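Local coordinates for Lmo0305 protein (Listeria monocytogenes, PDB 3PJ0), which is of unknown function but belongs to the pyridoxal-phosphate-dependent aminotransferase superfamily and carries its pyridoxal phosphate cofactor covalently bound, at residues Gly279-Pro284 and His293-Asn298; Lys59-Gln64 and Gly215-Gly220; Val92-Leu97 and Ile114-Leu119. One frame throughout, in Å; residues are numbered along the deposited sequence.

The three contacts follow the two-sheet design of this family. Interactions 2 and 3 both reach the seven-stranded mixed sheet, near its two outer strands, 65-69 and 115-118, and their centres lie about 24 Å apart. Interaction 1 belongs to the separate four-stranded antiparallel sheet; its centre is about 28 Å from that of interaction 3 and about 36 Å from that of interaction 2, on the other side of the chain's centre. Along the sequence, the short excursion of interaction 3 falls wholly between the two halves of interaction 2, and interaction 1 follows later. The large sheet thus brings distant parts of the chain together, whereas the small one starts from a hairpin.

Interaction 1: residues Gly279-Pro284 and His293-Asn298; sequences GVKTVP and HVYFEN
Gly-279 opens the pairing: its carbonyl O accepts the N-H of Glu-297 at 3.0 Å, while the acidic side chain reaches back until its CD lies 3.8 Å from Gly-279 CA. Val-280, in a non-hydrogen-bonded pair with Phe-296, divides its methyls. With CG1 anti to the backbone N (chi1 -177°), that branch meets CG1 of Val-294 at 3.7 Å, and CG2 runs beside the Phe-296 ring, 3.8 Å from CE2. Lys-281 and Tyr-295 exchange two backbone hydrogen bonds, of which Tyr-295 N to Lys-281 O is short (2.8 Å) and almost straight (178°); the lysine's extended chain crosses the tyrosine side chain at a slant, CG 4.0 Å from Tyr-295 CB. Thr-282 faces Val-294, and its hydroxyl turns to Pro-284 O, 2.8 Å from OG1, next to the cis peptide that precedes the proline. Val-283 forms a second doubly bonded pair, with His-293, and sets CG2 3.9 Å from CD1 of Tyr-295. The result is a two-stranded antiparallel hairpin. Helix 260-275 covers the Thr-282 and Val-294 face through Phe-274, with Asn-275 bonded to Thr-282 OG1, and strand 329-335 continues the sheet beyond 293-296, where Glu-333 binds NE2 of His-293.

Interaction 2: residues Lys59-Gln64 and Gly215-Gly220; sequences KILGKQ and GAILAG
Lys-63 lays the first part of its side chain over one face of the flat peptide joining Ala-219 to Gly-220: CB stands almost straight above Gly-220 N at 3.7 Å, CG follows at 3.9 Å from the same nitrogen, and CD passes on over Gly-220 CA. At the next carbonyl, Gln-64 brings its CB to 3.8 Å from Gly-220 O, while its own amide turns elsewhere, OE1 accepting the N-H of Asp-222. Beyond a bend at chi2 (-57°) the lysine chain leads away, and NZ is gripped by the carbonyl oxygens of Cys-196 and Phe-199. The apolar half centres on Ala-219, whose CB lies 4.0 Å from Leu-61 CD1 and equally far from Lys-63 CB. Leu-61 CD1 also touches Ile-217 CG2, more loosely at 4.4 Å, and the leucine side chain also rests on Val-202 and Val-204 of strand 201-205. Between Leu-61 and Lys-63 the chain leaves the helix at Gly-62, whose positive phi (66°) and two bonds back into the last turn, one of them from Gly-62 N to Lys-59 O at 3.1 Å, form a Schellman motif. Helix 48-61, with Phe-53 and Ile-57 also on Ile-217, packs on one face of the sheet and leads into strand 65-69, the antiparallel neighbour of 216-220, an arrangement characteristic of the large domain of fold-type I pyridoxal-phosphate proteins.

Interaction 3: residues Val92-Leu97 and Ile114-Leu119; sequences VAYHPL and ITPLLL
Tyr-94 lies alongside Pro-116 and Leu-118, the three side chains pointing the same way from adjacent strands. From its CB, a chi1 of 54° sets CG between the backbone N and the carbonyl carbon and swings the ring toward strand 115-118. CD1 is the first ring atom to meet it, touching Leu-118 CD2; CE1 touches both that methyl, at 3.7 Å, and Pro-116 CB. CZ comes within 3.4 Å of Pro-116 CB, and at the tip OH lies 3.2 Å from Pro-116 CG while hydrogen-bonding to Glu-101. Farther back on the same face, Val-92 crosses Ile-114 at about a right angle, CG2 to CG2 at 3.6 Å. On the other face, Ala-93 CB meets Leu-119 CD1 at 3.9 Å. Four backbone bonds join the strands in parallel register: Val-92 and Tyr-94 each donate and accept, and Leu-117 N to Val-92 O (2.8 Å, 173°) is the straightest. Past the last bond, Pro-96 packs its CG against Leu-118 CB. Helices 99-102 and 107-112 link the strands over the tyrosine face, completing a beta-alpha-beta crossover that adds 115-118 at one edge of the family's large mixed sheet.

Interaction 1: residues Gly279-Pro284 and His293-Asn298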
ATOM      1  N   GLY A 279      39.579  -5.572  19.449  1.00 24.72           N
ATOM      2  CA  GLY A 279      38.315  -5.340  20.145  1.00 23.80           C
ATOM      3  C   GLY A 279      37.104  -5.197  19.224  1.00 22.31           C
ATOM      4  O   GLY A 279      36.052  -4.745  19.662  1.00 22.33           O
ATOM      5  N   VAL A 280      37.268  -5.571  17.955  1.00 20.06           N
ATOM      6  CA  VAL A 280      36.213  -5.487  16.969  1.00 18.55           C
ATOM      7  C   VAL A 280      36.100  -6.854  16.310  1.00 17.84           C
ATOM      8  O   VAL A 280      37.124  -7.451  15.931  1.00 16.94           O
ATOM      9  CB  VAL A 280      36.531  -4.445  15.861  1.00 17.65           C
ATOM     10  CG1 VAL A 280      35.357  -4.325  14.863  1.00 17.72           C
ATOM     11  CG2 VAL A 280      36.895  -3.061  16.451  1.00 18.23           C
ATOM     12  N   LYS A 281      34.870  -7.362  16.202  1.00 17.36           N
ATOM     13  CA  LYS A 281      34.601  -8.578  15.444  1.00 16.81           C
ATOM     14  C   LYS A 281      33.311  -8.414  14.615  1.00 16.46           C
ATOM     15  O   LYS A 281      32.513  -7.517  14.879  1.00 16.81           O
ATOM     16  CB  LYS A 281      34.443  -9.784  16.373  1.00 17.66           C
ATOM     17  CG  LYS A 281      33.112  -9.820  17.177  1.00 21.00           C
ATOM     18  CD  LYS A 281      33.022 -11.013  18.150  1.00 24.22           C
ATOM     19  CE  LYS A 281      31.676 -11.024  18.898  1.00 27.02           C
ATOM     20  NZ  LYS A 281      31.520 -12.186  19.840  1.00 28.27           N
ATOM     21  N   THR A 282      33.117  -9.273  13.618  1.00 15.34           N
ATOM     22  CA  THR A 282      31.846  -9.309  12.920  1.00 15.32           C
ATOM     23  C   THR A 282      31.077 -10.603  13.195  1.00 14.57           C
ATOM     24  O   THR A 282      31.662 -11.635  13.570  1.00 14.55           O
ATOM     25  CB  THR A 282      31.987  -9.103  11.403  1.00 14.76           C
ATOM     26  OG1 THR A 282      32.651 -10.217  10.785  1.00 15.79           O
ATOM     27  CG2 THR A 282      32.719  -7.789  11.111  1.00 15.13           C
ATOM     28  N   VAL A 283      29.750 -10.530  13.027  1.00 14.24           N
ATOM     29  CA  VAL A 283      28.893 -11.683  13.100  1.00 14.34           C
ATOM     30  C   VAL A 283      28.004 -11.662  11.842  1.00 13.55           C
ATOM     31  O   VAL A 283      27.293 -10.704  11.629  1.00 14.46           O
ATOM     32  CB  VAL A 283      28.009 -11.688  14.339  1.00 14.17           C
ATOM     33  CG1 VAL A 283      27.098 -12.919  14.319  1.00 15.92           C
ATOM     34  CG2 VAL A 283      28.860 -11.610  15.611  1.00 14.91           C
ATOM     35  N   PRO A 284      28.108 -12.673  10.975  1.00 13.91           N
ATOM     36  CA  PRO A 284      29.053 -13.778  11.097  1.00 14.48           C
ATOM     37  C   PRO A 284      30.487 -13.262  10.880  1.00 15.04           C
ATOM     38  O   PRO A 284      30.687 -12.169  10.329  1.00 13.47           O
ATOM     39  CB  PRO A 284      28.640 -14.732   9.973  1.00 14.31           C
ATOM     40  CG  PRO A 284      27.691 -14.023   9.104  1.00 13.78           C
ATOM     41  CD  PRO A 284      27.328 -12.719   9.718  1.00 13.61           C
ATOM     42  N   HIS A 293      26.963  -7.806  11.032  1.00 11.06           N
ATOM     43  CA  HIS A 293      26.918  -6.942  12.204  1.00 11.22           C
ATOM     44  C   HIS A 293      28.340  -6.799  12.741  1.00 12.15           C
ATOM     45  O   HIS A 293      29.101  -7.729  12.699  1.00 12.02           O
ATOM     46  CB  HIS A 293      26.013  -7.580  13.246  1.00 10.56           C
ATOM     47  CG  HIS A 293      24.572  -7.486  12.904  1.00 11.40           C
ATOM     48  ND1 HIS A 293      23.569  -7.933  13.737  1.00 11.94           N
ATOM     49  CD2 HIS A 293      23.960  -6.951  11.822  1.00 10.15           C
ATOM     50  CE1 HIS A 293      22.404  -7.706  13.159  1.00 12.67           C
ATOM     51  NE2 HIS A 293      22.619  -7.074  12.015  1.00 12.35           N
ATOM     52  N   VAL A 294      28.683  -5.611  13.235  1.00 13.01           N
ATOM     53  CA  VAL A 294      30.023  -5.305  13.791  1.00 12.82           C
ATOM     54  C   VAL A 294      29.844  -5.090  15.288  1.00 13.49           C
ATOM     55  O   VAL A 294      29.013  -4.294  15.700  1.00 11.94           O
ATOM     56  CB  VAL A 294      30.588  -4.013  13.144  1.00 13.79           C
ATOM     57  CG1 VAL A 294      31.942  -3.626  13.699  1.00 14.39           C
ATOM     58  CG2 VAL A 294      30.638  -4.171  11.586  1.00 13.61           C
ATOM     59  N   TYR A 295      30.617  -5.805  16.088  1.00 13.88           N
ATOM     60  CA  TYR A 295      30.518  -5.771  17.536  1.00 15.40           C
ATOM     61  C   TYR A 295      31.793  -5.231  18.120  1.00 17.10           C
ATOM     62  O   TYR A 295      32.884  -5.573  17.661  1.00 17.01           O
ATOM     63  CB  TYR A 295      30.291  -7.184  18.087  1.00 15.58           C
ATOM     64  CG  TYR A 295      28.858  -7.649  18.118  1.00 16.47           C
ATOM     65  CD1 TYR A 295      28.192  -8.029  16.944  1.00 16.96           C
ATOM     66  CD2 TYR A 295      28.171  -7.733  19.327  1.00 17.25           C
ATOM     67  CE1 TYR A 295      26.866  -8.455  16.974  1.00 16.29           C
ATOM     68  CE2 TYR A 295      26.848  -8.182  19.376  1.00 18.81           C
ATOM     69  CZ  TYR A 295      26.198  -8.548  18.191  1.00 17.99           C
ATOM     70  OH  TYR A 295      24.884  -8.970  18.232  1.00 16.16           O
ATOM     71  N   PHE A 296      31.646  -4.434  19.172  1.00 18.68           N
ATOM     72  CA  PHE A 296      32.753  -3.801  19.839  1.00 19.00           C
ATOM     73  C   PHE A 296      32.808  -4.187  21.303  1.00 20.47           C
ATOM     74  O   PHE A 296      31.763  -4.400  21.928  1.00 20.06           O
ATOM     75  CB  PHE A 296      32.592  -2.292  19.794  1.00 19.26           C
ATOM     76  CG  PHE A 296      32.650  -1.713  18.426  1.00 16.85           C
ATOM     77  CD1 PHE A 296      31.501  -1.626  17.654  1.00 16.17           C
ATOM     78  CD2 PHE A 296      33.851  -1.212  17.923  1.00 17.89           C
ATOM     79  CE1 PHE A 296      31.541  -1.079  16.398  1.00 16.00           C
ATOM     80  CE2 PHE A 296      33.915  -0.667  16.655  1.00 16.68           C
ATOM     81  CZ  PHE A 296      32.766  -0.593  15.883  1.00 18.12           C
ATOM     82  N   GLU A 297      34.033  -4.237  21.837  1.00 21.49           N
ATOM     83  CA  GLU A 297      34.266  -4.531  23.251  1.00 23.01           C
ATOM     84  C   GLU A 297      34.358  -3.245  24.072  1.00 22.90           C
ATOM     85  O   GLU A 297      35.244  -3.096  24.942  1.00 23.54           O
ATOM     86  CB  GLU A 297      35.540  -5.358  23.445  1.00 24.02           C
ATOM     87  CG  GLU A 297      35.476  -6.752  22.859  1.00 26.51           C
ATOM     88  CD  GLU A 297      36.813  -7.480  22.968  1.00 30.22           C
ATOM     89  OE1 GLU A 297      37.659  -7.074  23.790  1.00 33.62           O
ATOM     90  OE2 GLU A 297      37.028  -8.467  22.227  1.00 33.49           O
ATOM     91  N   ASN A 298      33.453  -2.317  23.773  1.00 21.65           N
ATOM     92  CA  ASN A 298      33.321  -1.051  24.491  1.00 21.39           C
ATOM     93  C   ASN A 298      31.885  -0.608  24.444  1.00 20.31           C
ATOM     94  O   ASN A 298      31.111  -1.064  23.601  1.00 18.72           O
ATOM     95  CB  ASN A 298      34.228   0.018  23.896  1.00 21.47           C
ATOM     96  CG  ASN A 298      35.681  -0.199  24.258  1.00 23.24           C
ATOM     97  OD1 ASN A 298      36.090   0.028  25.412  1.00 27.88           O
ATOM     98  ND2 ASN A 298      36.474  -0.641  23.289  1.00 18.27           N
TER

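Interaction 2: residues Lys59-Gln64 and Gly215-Gly220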
ATOM      1  N   LYS A  59       8.590 -16.407 -12.986  1.00 13.18           N
ATOM      2  CA  LYS A  59       9.515 -17.245 -13.766  1.00 14.26           C
ATOM      3  C   LYS A  59      10.928 -17.314 -13.124  1.00 13.56           C
ATOM      4  O   LYS A  59      11.538 -18.387 -13.037  1.00 12.26           O
ATOM      5  CB  LYS A  59       9.586 -16.749 -15.207  1.00 14.82           C
ATOM      6  CG  LYS A  59      10.482 -17.558 -16.115  1.00 18.72           C
ATOM      7  CD  LYS A  59      10.352 -17.071 -17.531  1.00 21.24           C
ATOM      8  CE  LYS A  59      11.111 -17.935 -18.508  1.00 25.28           C
ATOM      9  NZ  LYS A  59      11.004 -17.370 -19.887  1.00 29.52           N
ATOM     10  N   ILE A  60      11.422 -16.169 -12.651  1.00 12.99           N
ATOM     11  CA  ILE A  60      12.726 -16.106 -11.956  1.00 12.68           C
ATOM     12  C   ILE A  60      12.747 -16.945 -10.653  1.00 11.74           C
ATOM     13  O   ILE A  60      13.738 -17.574 -10.324  1.00 10.77           O
ATOM     14  CB  ILE A  60      13.103 -14.642 -11.650  1.00 12.48           C
ATOM     15  CG1 ILE A  60      13.585 -13.947 -12.935  1.00 15.11           C
ATOM     16  CG2 ILE A  60      14.198 -14.573 -10.614  1.00 14.75           C
ATOM     17  CD1 ILE A  60      13.562 -12.423 -12.853  1.00 14.50           C
ATOM     18  N   LEU A  61      11.619 -16.990  -9.965  1.00 11.32           N
ATOM     19  CA  LEU A  61      11.496 -17.784  -8.753  1.00 11.20           C
ATOM     20  C   LEU A  61      11.037 -19.217  -8.983  1.00 11.25           C
ATOM     21  O   LEU A  61      10.982 -20.018  -8.029  1.00 10.12           O
ATOM     22  CB  LEU A  61      10.554 -17.099  -7.784  1.00 10.68           C
ATOM     23  CG  LEU A  61      10.891 -15.641  -7.406  1.00 10.97           C
ATOM     24  CD1 LEU A  61       9.808 -15.090  -6.492  1.00 11.77           C
ATOM     25  CD2 LEU A  61      12.285 -15.608  -6.760  1.00 10.98           C
ATOM     26  N   GLY A  62      10.760 -19.571 -10.239  1.00 11.33           N
ATOM     27  CA  GLY A  62      10.326 -20.939 -10.585  1.00 12.25           C
ATOM     28  C   GLY A  62       8.966 -21.343 -10.027  1.00 12.03           C
ATOM     29  O   GLY A  62       8.730 -22.512  -9.732  1.00 12.96           O
ATOM     30  N   LYS A  63       8.061 -20.382  -9.913  1.00 11.63           N
ATOM     31  CA  LYS A  63       6.715 -20.633  -9.395  1.00 11.76           C
ATOM     32  C   LYS A  63       5.675 -20.397 -10.497  1.00 12.15           C
ATOM     33  O   LYS A  63       5.935 -19.681 -11.481  1.00 12.48           O
ATOM     34  CB  LYS A  63       6.428 -19.759  -8.164  1.00 11.78           C
ATOM     35  CG  LYS A  63       7.346 -19.974  -6.976  1.00 10.50           C
ATOM     36  CD  LYS A  63       7.330 -21.425  -6.536  1.00 12.88           C
ATOM     37  CE  LYS A  63       8.327 -21.720  -5.402  1.00 13.94           C
ATOM     38  NZ  LYS A  63       8.196 -23.183  -5.035  1.00 13.53           N
ATOM     39  N   GLN A  64       4.501 -21.000 -10.339  1.00 12.02           N
ATOM     40  CA  GLN A  64       3.444 -20.876 -11.343  1.00 12.53           C
ATOM     41  C   GLN A  64       2.942 -19.441 -11.519  1.00 12.18           C
ATOM     42  O   GLN A  64       2.691 -18.990 -12.631  1.00 12.13           O
ATOM     43  CB  GLN A  64       2.240 -21.769 -10.981  1.00 13.57           C
ATOM     44  CG  GLN A  64       2.488 -23.288 -10.970  1.00 15.45           C
ATOM     45  CD  GLN A  64       1.192 -24.087 -10.765  1.00 21.48           C
ATOM     46  OE1 GLN A  64       0.229 -23.599 -10.156  1.00 15.65           O
ATOM     47  NE2 GLN A  64       1.165 -25.330 -11.285  1.00 22.08           N
ATOM     48  N   GLY A 215       7.753  -2.275  -2.052  1.00  8.41           N
ATOM     49  CA  GLY A 215       7.068  -3.343  -2.777  1.00  8.43           C
ATOM     50  C   GLY A 215       7.595  -4.740  -2.557  1.00  8.57           C
ATOM     51  O   GLY A 215       8.730  -4.956  -2.097  1.00  9.34           O
ATOM     52  N   ALA A 216       6.749  -5.698  -2.948  1.00  8.22           N
ATOM     53  CA  ALA A 216       6.967  -7.093  -2.669  1.00  8.41           C
ATOM     54  C   ALA A 216       6.274  -7.967  -3.690  1.00  7.80           C
ATOM     55  O   ALA A 216       5.268  -7.574  -4.309  1.00  7.48           O
ATOM     56  CB  ALA A 216       6.389  -7.406  -1.288  1.00  9.18           C
ATOM     57  N   ILE A 217       6.798  -9.161  -3.845  1.00  8.02           N
ATOM     58  CA  ILE A 217       6.155 -10.185  -4.652  1.00  9.07           C
ATOM     59  C   ILE A 217       5.964 -11.387  -3.745  1.00  9.38           C
ATOM     60  O   ILE A 217       6.863 -11.746  -2.982  1.00  9.14           O
ATOM     61  CB  ILE A 217       7.016 -10.647  -5.865  1.00  9.16           C
ATOM     62  CG1 ILE A 217       6.834  -9.718  -7.053  1.00 11.58           C
ATOM     63  CG2 ILE A 217       6.621 -12.092  -6.328  1.00 10.12           C
ATOM     64  CD1 ILE A 217       5.577  -9.982  -7.900  1.00 11.21           C
ATOM     65  N   LEU A 218       4.774 -11.981  -3.819  1.00  9.94           N
ATOM     66  CA  LEU A 218       4.478 -13.260  -3.163  1.00  9.33           C
ATOM     67  C   LEU A 218       4.213 -14.226  -4.325  1.00 10.03           C
ATOM     68  O   LEU A 218       3.376 -13.939  -5.210  1.00  9.78           O
ATOM     69  CB  LEU A 218       3.255 -13.174  -2.278  1.00  8.90           C
ATOM     70  CG  LEU A 218       2.813 -14.428  -1.543  1.00  8.15           C
ATOM     71  CD1 LEU A 218       3.824 -14.869  -0.468  1.00  5.26           C
ATOM     72  CD2 LEU A 218       1.388 -14.217  -0.904  1.00  8.24           C
ATOM     73  N   ALA A 219       4.909 -15.361  -4.313  1.00  9.41           N
ATOM     74  CA  ALA A 219       4.781 -16.345  -5.378  1.00 10.32           C
ATOM     75  C   ALA A 219       4.544 -17.785  -4.871  1.00 10.96           C
ATOM     76  O   ALA A 219       4.971 -18.181  -3.766  1.00 10.23           O
ATOM     77  CB  ALA A 219       6.048 -16.297  -6.291  1.00 10.74           C
ATOM     78  N   GLY A 220       3.894 -18.575  -5.728  1.00 10.35           N
ATOM     79  CA  GLY A 220       3.613 -19.981  -5.428  1.00 11.04           C
ATOM     80  C   GLY A 220       2.677 -20.560  -6.463  1.00 10.59           C
ATOM     81  O   GLY A 220       2.640 -20.088  -7.583  1.00 10.58           O
TER

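Interaction 3: residues Val92-Leu97 and Ile114-Leu119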
ATOM      1  N   VAL A  92       1.831 -21.699  13.767  1.00 11.23           N
ATOM      2  CA  VAL A  92       2.975 -21.682  12.821  1.00 11.42           C
ATOM      3  C   VAL A  92       4.259 -21.689  13.640  1.00 11.84           C
ATOM      4  O   VAL A  92       4.200 -21.515  14.864  1.00 13.08           O
ATOM      5  CB  VAL A  92       2.968 -20.480  11.869  1.00 11.41           C
ATOM      6  CG1 VAL A  92       1.684 -20.461  11.064  1.00 10.71           C
ATOM      7  CG2 VAL A  92       3.140 -19.149  12.618  1.00 12.61           C
ATOM      8  N   ALA A  93       5.410 -21.858  12.990  1.00 10.55           N
ATOM      9  CA  ALA A  93       6.666 -21.851  13.703  1.00 10.74           C
ATOM     10  C   ALA A  93       7.736 -21.078  12.944  1.00 10.05           C
ATOM     11  O   ALA A  93       7.838 -21.162  11.719  1.00  9.97           O
ATOM     12  CB  ALA A  93       7.153 -23.309  14.007  1.00 10.17           C
ATOM     13  N   TYR A  94       8.504 -20.301  13.681  1.00  9.32           N
ATOM     14  CA  TYR A  94       9.583 -19.550  13.097  1.00  9.42           C
ATOM     15  C   TYR A  94      10.599 -19.058  14.143  1.00  9.65           C
ATOM     16  O   TYR A  94      10.382 -19.215  15.344  1.00 10.43           O
ATOM     17  CB  TYR A  94       9.047 -18.396  12.271  1.00  9.57           C
ATOM     18  CG  TYR A  94       8.068 -17.411  12.935  1.00  9.18           C
ATOM     19  CD1 TYR A  94       8.276 -16.896  14.208  1.00 10.51           C
ATOM     20  CD2 TYR A  94       6.958 -16.917  12.208  1.00 10.30           C
ATOM     21  CE1 TYR A  94       7.385 -15.946  14.762  1.00 10.82           C
ATOM     22  CE2 TYR A  94       6.099 -15.974  12.735  1.00 11.34           C
ATOM     23  CZ  TYR A  94       6.295 -15.491  14.004  1.00 12.10           C
ATOM     24  OH  TYR A  94       5.398 -14.550  14.498  1.00 12.00           O
ATOM     25  N   HIS A  95      11.694 -18.461  13.671  1.00  8.85           N
ATOM     26  CA  HIS A  95      12.721 -17.944  14.547  1.00 10.25           C
ATOM     27  C   HIS A  95      12.117 -16.850  15.470  1.00 10.23           C
ATOM     28  O   HIS A  95      11.244 -16.089  15.037  1.00  9.41           O
ATOM     29  CB  HIS A  95      13.863 -17.348  13.707  1.00 10.51           C
ATOM     30  CG  HIS A  95      15.083 -16.977  14.500  1.00 10.41           C
ATOM     31  ND1 HIS A  95      15.214 -15.767  15.134  1.00  9.92           N
ATOM     32  CD2 HIS A  95      16.236 -17.650  14.735  1.00 10.88           C
ATOM     33  CE1 HIS A  95      16.385 -15.718  15.754  1.00 11.77           C
ATOM     34  NE2 HIS A  95      17.025 -16.853  15.526  1.00 11.30           N
ATOM     35  N   PRO A  96      12.567 -16.760  16.733  1.00 11.34           N
ATOM     36  CA  PRO A  96      12.077 -15.731  17.675  1.00 11.44           C
ATOM     37  C   PRO A  96      12.114 -14.255  17.159  1.00 11.73           C
ATOM     38  O   PRO A  96      11.304 -13.417  17.576  1.00 12.18           O
ATOM     39  CB  PRO A  96      13.055 -15.866  18.858  1.00 12.39           C
ATOM     40  CG  PRO A  96      13.450 -17.270  18.839  1.00 12.32           C
ATOM     41  CD  PRO A  96      13.548 -17.646  17.387  1.00 12.08           C
ATOM     42  N   LEU A  97      13.040 -13.965  16.249  1.00 11.06           N
ATOM     43  CA  LEU A  97      13.226 -12.611  15.732  1.00 10.94           C
ATOM     44  C   LEU A  97      12.676 -12.469  14.319  1.00 11.61           C
ATOM     45  O   LEU A  97      13.086 -11.554  13.570  1.00 12.16           O
ATOM     46  CB  LEU A  97      14.702 -12.201  15.806  1.00 11.43           C
ATOM     47  CG  LEU A  97      15.341 -12.292  17.188  1.00 13.05           C
ATOM     48  CD1 LEU A  97      16.761 -11.682  17.237  1.00 13.55           C
ATOM     49  CD2 LEU A  97      14.443 -11.598  18.193  1.00 12.48           C
ATOM     50  N   ILE A 114      -3.307 -16.157  14.626  1.00 12.35           N
ATOM     51  CA  ILE A 114      -2.338 -17.232  14.451  1.00 12.10           C
ATOM     52  C   ILE A 114      -1.371 -17.212  15.648  1.00 13.19           C
ATOM     53  O   ILE A 114      -0.989 -16.136  16.147  1.00 12.85           O
ATOM     54  CB  ILE A 114      -1.637 -17.109  13.093  1.00 12.35           C
ATOM     55  CG1 ILE A 114      -2.601 -17.620  12.010  1.00 11.03           C
ATOM     56  CG2 ILE A 114      -0.225 -17.835  13.089  1.00 10.96           C
ATOM     57  CD1 ILE A 114      -2.095 -17.501  10.543  1.00 12.08           C
ATOM     58  N   THR A 115      -0.994 -18.400  16.125  1.00 12.81           N
ATOM     59  CA  THR A 115      -0.130 -18.538  17.314  1.00 13.91           C
ATOM     60  C   THR A 115       1.237 -19.012  16.857  1.00 14.30           C
ATOM     61  O   THR A 115       1.352 -20.157  16.413  1.00 13.42           O
ATOM     62  CB  THR A 115      -0.689 -19.600  18.316  1.00 15.13           C
ATOM     63  OG1 THR A 115      -1.983 -19.209  18.822  1.00 16.98           O
ATOM     64  CG2 THR A 115       0.273 -19.806  19.493  1.00 15.98           C
ATOM     65  N   PRO A 116       2.276 -18.157  16.974  1.00 13.05           N
ATOM     66  CA  PRO A 116       3.592 -18.585  16.502  1.00 13.60           C
ATOM     67  C   PRO A 116       4.372 -19.266  17.602  1.00 13.59           C
ATOM     68  O   PRO A 116       4.433 -18.736  18.714  1.00 14.39           O
ATOM     69  CB  PRO A 116       4.265 -17.266  16.102  1.00 13.54           C
ATOM     70  CG  PRO A 116       3.119 -16.235  16.044  1.00 13.55           C
ATOM     71  CD  PRO A 116       2.225 -16.695  17.126  1.00 14.54           C
ATOM     72  N   LEU A 117       4.894 -20.439  17.298  1.00 13.32           N
ATOM     73  CA  LEU A 117       5.718 -21.212  18.206  1.00 14.09           C
ATOM     74  C   LEU A 117       7.124 -20.832  17.797  1.00 14.33           C
ATOM     75  O   LEU A 117       7.476 -20.900  16.597  1.00 13.86           O
ATOM     76  CB  LEU A 117       5.442 -22.712  18.046  1.00 14.71           C
ATOM     77  CG  LEU A 117       3.964 -23.135  18.178  1.00 16.97           C
ATOM     78  CD1 LEU A 117       3.759 -24.636  17.882  1.00 18.49           C
ATOM     79  CD2 LEU A 117       3.391 -22.769  19.539  1.00 19.32           C
ATOM     80  N   LEU A 118       7.927 -20.400  18.763  1.00 13.44           N
ATOM     81  CA  LEU A 118       9.258 -19.884  18.444  1.00 13.39           C
ATOM     82  C   LEU A 118      10.305 -20.998  18.437  1.00 13.37           C
ATOM     83  O   LEU A 118      10.359 -21.834  19.330  1.00 14.62           O
ATOM     84  CB  LEU A 118       9.622 -18.750  19.396  1.00 13.27           C
ATOM     85  CG  LEU A 118       8.561 -17.656  19.520  1.00 13.48           C
ATOM     86  CD1 LEU A 118       9.036 -16.529  20.443  1.00 15.02           C
ATOM     87  CD2 LEU A 118       8.187 -17.093  18.152  1.00 13.41           C
ATOM     88  N   LEU A 119      11.132 -21.015  17.402  1.00 12.63           N
ATOM     89  CA  LEU A 119      12.085 -22.094  17.216  1.00 12.34           C
ATOM     90  C   LEU A 119      13.472 -21.730  17.705  1.00 13.79           C
ATOM     91  O   LEU A 119      14.083 -20.777  17.207  1.00 13.44           O
ATOM     92  CB  LEU A 119      12.157 -22.472  15.732  1.00 11.76           C
ATOM     93  CG  LEU A 119      10.931 -23.084  15.081  1.00 10.29           C
ATOM     94  CD1 LEU A 119      11.031 -23.064  13.534  1.00 10.67           C
ATOM     95  CD2 LEU A 119      10.709 -24.509  15.647  1.00 10.51           C
TER